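Long-range contacts in alpha-1,2-Mannosidase (Trichoderma reesei, PDB 1HCU), which probably catalyses the calcium-dependent removal of alpha-1,2-linked mannose residues from high-mannose N-glycans, trimming them to a five-mannose form: residues N52-S57 and Q94-F99; L144-T149 and P163-S168. All coordinates share one frame; numbering follows the deposited sequence.

Overall arrangement
Both segments of contact 1 precede those of contact 2 in the chain, and the centres of the two contacts are about 14 Å apart on the same side of the molecule. They share a small three-stranded antiparallel sheet: strand 96-97 of contact 1 and strand 166-167 of contact 2 form its two outer strands, with 158-160 between them. Helix 98-117, which begins inside contact 1, also joins the two directly, since V98 CG2 lies 3.8 Å from A147 CB. Contact 1 is the more deeply set and borders E100, the predicted proton donor, while contact 2 lies at the surface, away from the annotated sites. The sheet thus runs from the start of helix 98-117 near E100 out to an edge strand at the surface.

Contact 1: N52-S57 and Q94-F99; sequences NGWGSS and QGSSVF
The hydroxyl oxygen OG of S96 sits in a corner between N52 and W54. It lies 4.2 Å from CH2 of W54, at the edge of the indole and near its plane, with the carboxamide of N52 close by. The S96 torsion sets OG anti to the backbone N (chi1 169°), which points it at the rim of the indole. N52 has the largest share of the contact. Its CB rests over one face of the W54 indole, 3.7 Å above the plane and offset toward the rim, while CG stands beside the backbone N (chi1 -58°) and takes the amide toward the other segment. There N52 CG is 4.1 Å from the carbonyl O of G95. The extended side chain of Q94 comes in at a slant, with the two amide planes 63° apart, so they do not stack.

The carboxylate of D38 accepts the backbone N-H groups of G53, G55 and S56 and so holds this loop. W54 is further enclosed by F86, whose ring meets the indole at a steep tilt. On the facing segment, S97 is the N-cap of helix 98-117, its OG accepting the N-H of E100, the predicted proton donor. The two segments run into the starts of helices 56-67 and 98-117 in the (alpha/alpha)7 barrel of glycoside hydrolase family 47.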
loop_
_atom_site.group_PDB
_atom_site.type_symbol
_atom_site.label_atom_id
_atom_site.label_comp_id
_atom_site.label_asym_id
_atom_site.label_seq_id
_atom_site.Cartn_x
_atom_site.Cartn_y
_atom_site.Cartn_z
ATOM N N ASN A 52 7.641 14.254 8.334
ATOM C CA ASN A 52 7.432 15.609 8.834
ATOM C C ASN A 52 7.275 15.745 10.358
ATOM O O ASN A 52 6.842 16.784 10.849
ATOM C CB ASN A 52 6.225 16.228 8.120
ATOM C CG ASN A 52 6.403 16.264 6.616
ATOM O OD1 ASN A 52 7.297 16.931 6.108
ATOM N ND2 ASN A 52 5.563 15.531 5.899
ATOM N N GLY A 53 7.619 14.695 11.096
ATOM C CA GLY A 53 7.543 14.756 12.542
ATOM C C GLY A 53 6.170 14.814 13.192
ATOM O O GLY A 53 6.037 15.302 14.319
ATOM N N TRP A 54 5.148 14.321 12.502
ATOM C CA TRP A 54 3.808 14.323 13.059
ATOM C C TRP A 54 3.496 13.040 13.841
ATOM O O TRP A 54 2.416 12.910 14.413
ATOM C CB TRP A 54 2.759 14.537 11.952
ATOM C CG TRP A 54 2.700 15.959 11.437
ATOM C CD1 TRP A 54 2.685 17.108 12.190
ATOM C CD2 TRP A 54 2.624 16.379 10.067
ATOM N NE1 TRP A 54 2.607 18.212 11.371
ATOM C CE2 TRP A 54 2.567 17.796 10.065
ATOM C CE3 TRP A 54 2.597 15.700 8.841
ATOM C CZ2 TRP A 54 2.486 18.544 8.884
ATOM C CZ3 TRP A 54 2.516 16.446 7.664
ATOM C CH2 TRP A 54 2.462 17.857 7.699
ATOM N N GLY A 55 4.435 12.098 13.877
ATOM C CA GLY A 55 4.201 10.860 14.605
ATOM C C GLY A 55 3.667 9.751 13.715
ATOM O O GLY A 55 2.713 9.051 14.063
ATOM N N SER A 56 4.307 9.595 12.566
ATOM C CA SER A 56 3.945 8.607 11.566
ATOM C C SER A 56 3.568 7.218 12.115
ATOM O O SER A 56 2.429 6.773 11.949
ATOM C CB SER A 56 5.103 8.482 10.563
ATOM O OG SER A 56 4.728 7.723 9.432
ATOM N N SER A 57 4.511 6.539 12.768
ATOM C CA SER A 57 4.244 5.206 13.310
ATOM C C SER A 57 3.039 5.128 14.250
ATOM O O SER A 57 2.328 4.126 14.260
ATOM C CB SER A 57 5.484 4.655 14.030
ATOM O OG SER A 57 6.532 4.397 13.114
ATOM N N GLN A 94 10.166 23.076 5.354
ATOM C CA GLN A 94 10.285 21.646 5.117
ATOM C C GLN A 94 9.201 21.144 4.165
ATOM O O GLN A 94 8.009 21.338 4.407
ATOM C CB GLN A 94 10.194 20.871 6.428
ATOM C CG GLN A 94 10.346 19.390 6.215
ATOM C CD GLN A 94 10.315 18.602 7.495
ATOM O OE1 GLN A 94 9.290 18.512 8.156
ATOM N NE2 GLN A 94 11.449 18.016 7.852
ATOM N N GLY A 95 9.619 20.482 3.093
ATOM C CA GLY A 95 8.672 19.964 2.124
ATOM C C GLY A 95 7.816 18.831 2.660
ATOM O O GLY A 95 8.277 18.034 3.485
ATOM N N SER A 96 6.568 18.759 2.201
ATOM C CA SER A 96 5.652 17.711 2.638
ATOM C C SER A 96 5.066 16.973 1.448
ATOM O O SER A 96 4.487 17.594 0.558
ATOM C CB SER A 96 4.514 18.312 3.473
ATOM O OG SER A 96 3.480 17.359 3.691
ATOM N N SER A 97 5.211 15.652 1.433
ATOM C CA SER A 97 4.668 14.849 0.336
ATOM C C SER A 97 3.158 14.749 0.461
ATOM O O SER A 97 2.638 14.190 1.434
ATOM C CB SER A 97 5.257 13.433 0.348
ATOM O OG SER A 97 4.627 12.606 -0.626
ATOM N N VAL A 98 2.451 15.301 -0.515
ATOM C CA VAL A 98 0.999 15.238 -0.509
ATOM C C VAL A 98 0.569 13.764 -0.448
ATOM O O VAL A 98 -0.285 13.392 0.357
ATOM C CB VAL A 98 0.425 15.877 -1.791
ATOM C CG1 VAL A 98 -1.093 15.750 -1.801
ATOM C CG2 VAL A 98 0.863 17.335 -1.877
ATOM N N PHE A 99 1.186 12.938 -1.293
ATOM C CA PHE A 99 0.896 11.499 -1.373
ATOM C C PHE A 99 1.171 10.705 -0.091
ATOM O O PHE A 99 0.270 10.063 0.457
ATOM C CB PHE A 99 1.686 10.878 -2.537
ATOM C CG PHE A 99 1.660 9.370 -2.563
ATOM C CD1 PHE A 99 0.485 8.678 -2.855
ATOM C CD2 PHE A 99 2.818 8.639 -2.298
ATOM C CE1 PHE A 99 0.463 7.283 -2.882
ATOM C CE2 PHE A 99 2.806 7.244 -2.323
ATOM C CZ PHE A 99 1.625 6.564 -2.616
#

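Contact 2: L144-T149 and P163-S168; sequences LKVAFT and PTVRRS
R167 reaches past T149 to donate from NH1 to the T149 carbonyl O at 3.2 Å. The bond is bent (N-H...O 141°): the oxygen lies near the guanidinium plane, at its edge, but the donor stands above the carbonyl plane. A water also donates to T149 O and bonds weakly to NH1. The arginine chain bends at chi3 (71°), and NH1 ends beside the T149 carbonyl; on the way CG of R167 passes 3.4 Å from V146 O and its CD 3.5 Å from T149 OG1. That hydroxyl is tucked between its own backbone N and carbonyl carbon (chi1 57°), where it bonds to V146 O at 2.6 Å in the carbonyl plane; T149 N is the second donor to this oxygen. The contact thus sets the 3-10 turn 145-148, at the end of helix 127-144, against 166-167, the edge strand of the three-stranded antiparallel sheet, which pairs with 158-160 as a hairpin. D156 takes R167 NE in a salt bridge. Replacing R167 by alanine removes the guanidinium, and D156 would probably lose its charged mate and T149 O its arginine donor. V146 and V165 lie alongside each other, running opposite ways, with V165 CG1 3.5 Å from V146 CB, while V146 CG1 lies 3.7 Å from R166 O.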
loop_
_atom_site.group_PDB
_atom_site.type_symbol
_atom_site.label_atom_id
_atom_site.label_comp_id
_atom_site.label_asym_id
_atom_site.label_seq_id
_atom_site.Cartn_x
_atom_site.Cartn_y
_atom_site.Cartn_z
ATOM N N LEU A 144 -3.226 20.705 3.098
ATOM C CA LEU A 144 -2.831 19.922 1.942
ATOM C C LEU A 144 -3.544 20.391 0.674
ATOM O O LEU A 144 -2.977 20.347 -0.416
ATOM C CB LEU A 144 -3.145 18.446 2.200
ATOM C CG LEU A 144 -2.024 17.428 2.471
ATOM C CD1 LEU A 144 -0.825 18.035 3.176
ATOM C CD2 LEU A 144 -2.630 16.304 3.283
ATOM N N LYS A 145 -4.773 20.873 0.819
ATOM C CA LYS A 145 -5.547 21.296 -0.345
ATOM C C LYS A 145 -4.897 22.349 -1.239
ATOM O O LYS A 145 -5.293 22.500 -2.395
ATOM C CB LYS A 145 -6.942 21.760 0.084
ATOM C CG LYS A 145 -6.997 23.086 0.799
ATOM C CD LYS A 145 -8.442 23.551 0.898
ATOM C CE LYS A 145 -8.545 24.906 1.565
ATOM N NZ LYS A 145 -9.959 25.395 1.604
ATOM N N VAL A 146 -3.898 23.065 -0.724
ATOM C CA VAL A 146 -3.211 24.089 -1.524
ATOM C C VAL A 146 -2.527 23.421 -2.724
ATOM O O VAL A 146 -2.191 24.072 -3.716
ATOM C CB VAL A 146 -2.151 24.880 -0.673
ATOM C CG1 VAL A 146 -0.891 24.037 -0.437
ATOM C CG2 VAL A 146 -1.809 26.193 -1.358
ATOM N N ALA A 147 -2.343 22.109 -2.623
ATOM C CA ALA A 147 -1.725 21.312 -3.672
ATOM C C ALA A 147 -2.527 21.366 -4.974
ATOM O O ALA A 147 -1.965 21.245 -6.068
ATOM C CB ALA A 147 -1.603 19.863 -3.208
ATOM N N PHE A 148 -3.840 21.542 -4.853
ATOM C CA PHE A 148 -4.704 21.598 -6.021
ATOM C C PHE A 148 -4.853 22.972 -6.648
ATOM O O PHE A 148 -5.661 23.139 -7.569
ATOM C CB PHE A 148 -6.096 21.071 -5.685
ATOM C CG PHE A 148 -6.100 19.675 -5.147
ATOM C CD1 PHE A 148 -5.988 19.441 -3.780
ATOM C CD2 PHE A 148 -6.204 18.589 -6.009
ATOM C CE1 PHE A 148 -5.983 18.151 -3.283
ATOM C CE2 PHE A 148 -6.199 17.293 -5.520
ATOM C CZ PHE A 148 -6.088 17.074 -4.151
ATOM N N THR A 149 -4.091 23.953 -6.168
ATOM C CA THR A 149 -4.185 25.307 -6.715
ATOM C C THR A 149 -3.319 25.499 -7.959
ATOM O O THR A 149 -2.706 26.553 -8.153
ATOM C CB THR A 149 -3.806 26.402 -5.666
ATOM O OG1 THR A 149 -2.486 26.166 -5.158
ATOM C CG2 THR A 149 -4.811 26.426 -4.525
ATOM N N PRO A 163 6.937 28.643 6.591
ATOM C CA PRO A 163 6.155 29.673 7.293
ATOM C C PRO A 163 4.656 29.819 6.944
ATOM O O PRO A 163 3.870 30.277 7.779
ATOM C CB PRO A 163 6.940 30.951 7.003
ATOM C CG PRO A 163 7.683 30.617 5.711
ATOM C CD PRO A 163 8.153 29.247 6.017
ATOM N N THR A 164 4.258 29.493 5.717
ATOM C CA THR A 164 2.840 29.573 5.364
ATOM C C THR A 164 2.442 28.436 4.424
ATOM O O THR A 164 3.305 27.707 3.928
ATOM C CB THR A 164 2.459 30.958 4.744
ATOM O OG1 THR A 164 1.032 31.052 4.656
ATOM C CG2 THR A 164 3.046 31.140 3.357
ATOM N N VAL A 165 1.141 28.260 4.210
ATOM C CA VAL A 165 0.653 27.199 3.336
ATOM C C VAL A 165 0.915 27.577 1.879
ATOM O O VAL A 165 0.363 28.553 1.384
ATOM C CB VAL A 165 -0.874 26.948 3.535
ATOM C CG1 VAL A 165 -1.352 25.845 2.606
ATOM C CG2 VAL A 165 -1.159 26.562 4.979
ATOM N N ARG A 166 1.765 26.804 1.204
ATOM C CA ARG A 166 2.101 27.063 -0.193
ATOM C C ARG A 166 2.401 25.795 -1.000
ATOM O O ARG A 166 2.743 24.754 -0.441
ATOM C CB ARG A 166 3.306 28.016 -0.282
ATOM C CG ARG A 166 4.480 27.639 0.624
ATOM C CD ARG A 166 5.678 28.554 0.407
ATOM N NE ARG A 166 6.415 28.184 -0.796
ATOM C CZ ARG A 166 7.542 27.477 -0.796
ATOM N NH1 ARG A 166 8.082 27.067 0.345
ATOM N NH2 ARG A 166 8.116 27.151 -1.943
ATOM N N ARG A 167 2.263 25.920 -2.319
ATOM C CA ARG A 167 2.512 24.857 -3.294
ATOM C C ARG A 167 4.002 24.890 -3.576
ATOM O O ARG A 167 4.623 25.947 -3.454
ATOM C CB ARG A 167 1.821 25.204 -4.607
ATOM C CG ARG A 167 0.890 24.196 -5.178
ATOM C CD ARG A 167 0.380 24.742 -6.491
ATOM N NE ARG A 167 1.439 24.740 -7.494
ATOM C CZ ARG A 167 1.405 25.443 -8.617
ATOM N NH1 ARG A 167 0.361 26.217 -8.881
ATOM N NH2 ARG A 167 2.404 25.361 -9.482
ATOM N N SER A 168 4.578 23.766 -3.988
ATOM C CA SER A 168 6.001 23.751 -4.303
ATOM C C SER A 168 6.200 24.398 -5.682
ATOM O O SER A 168 7.257 24.955 -5.974
ATOM C CB SER A 168 6.541 22.319 -4.326
ATOM O OG SER A 168 6.184 21.668 -5.531
HETATM O O HOH W 1 -1.408 28.184 -10.209
#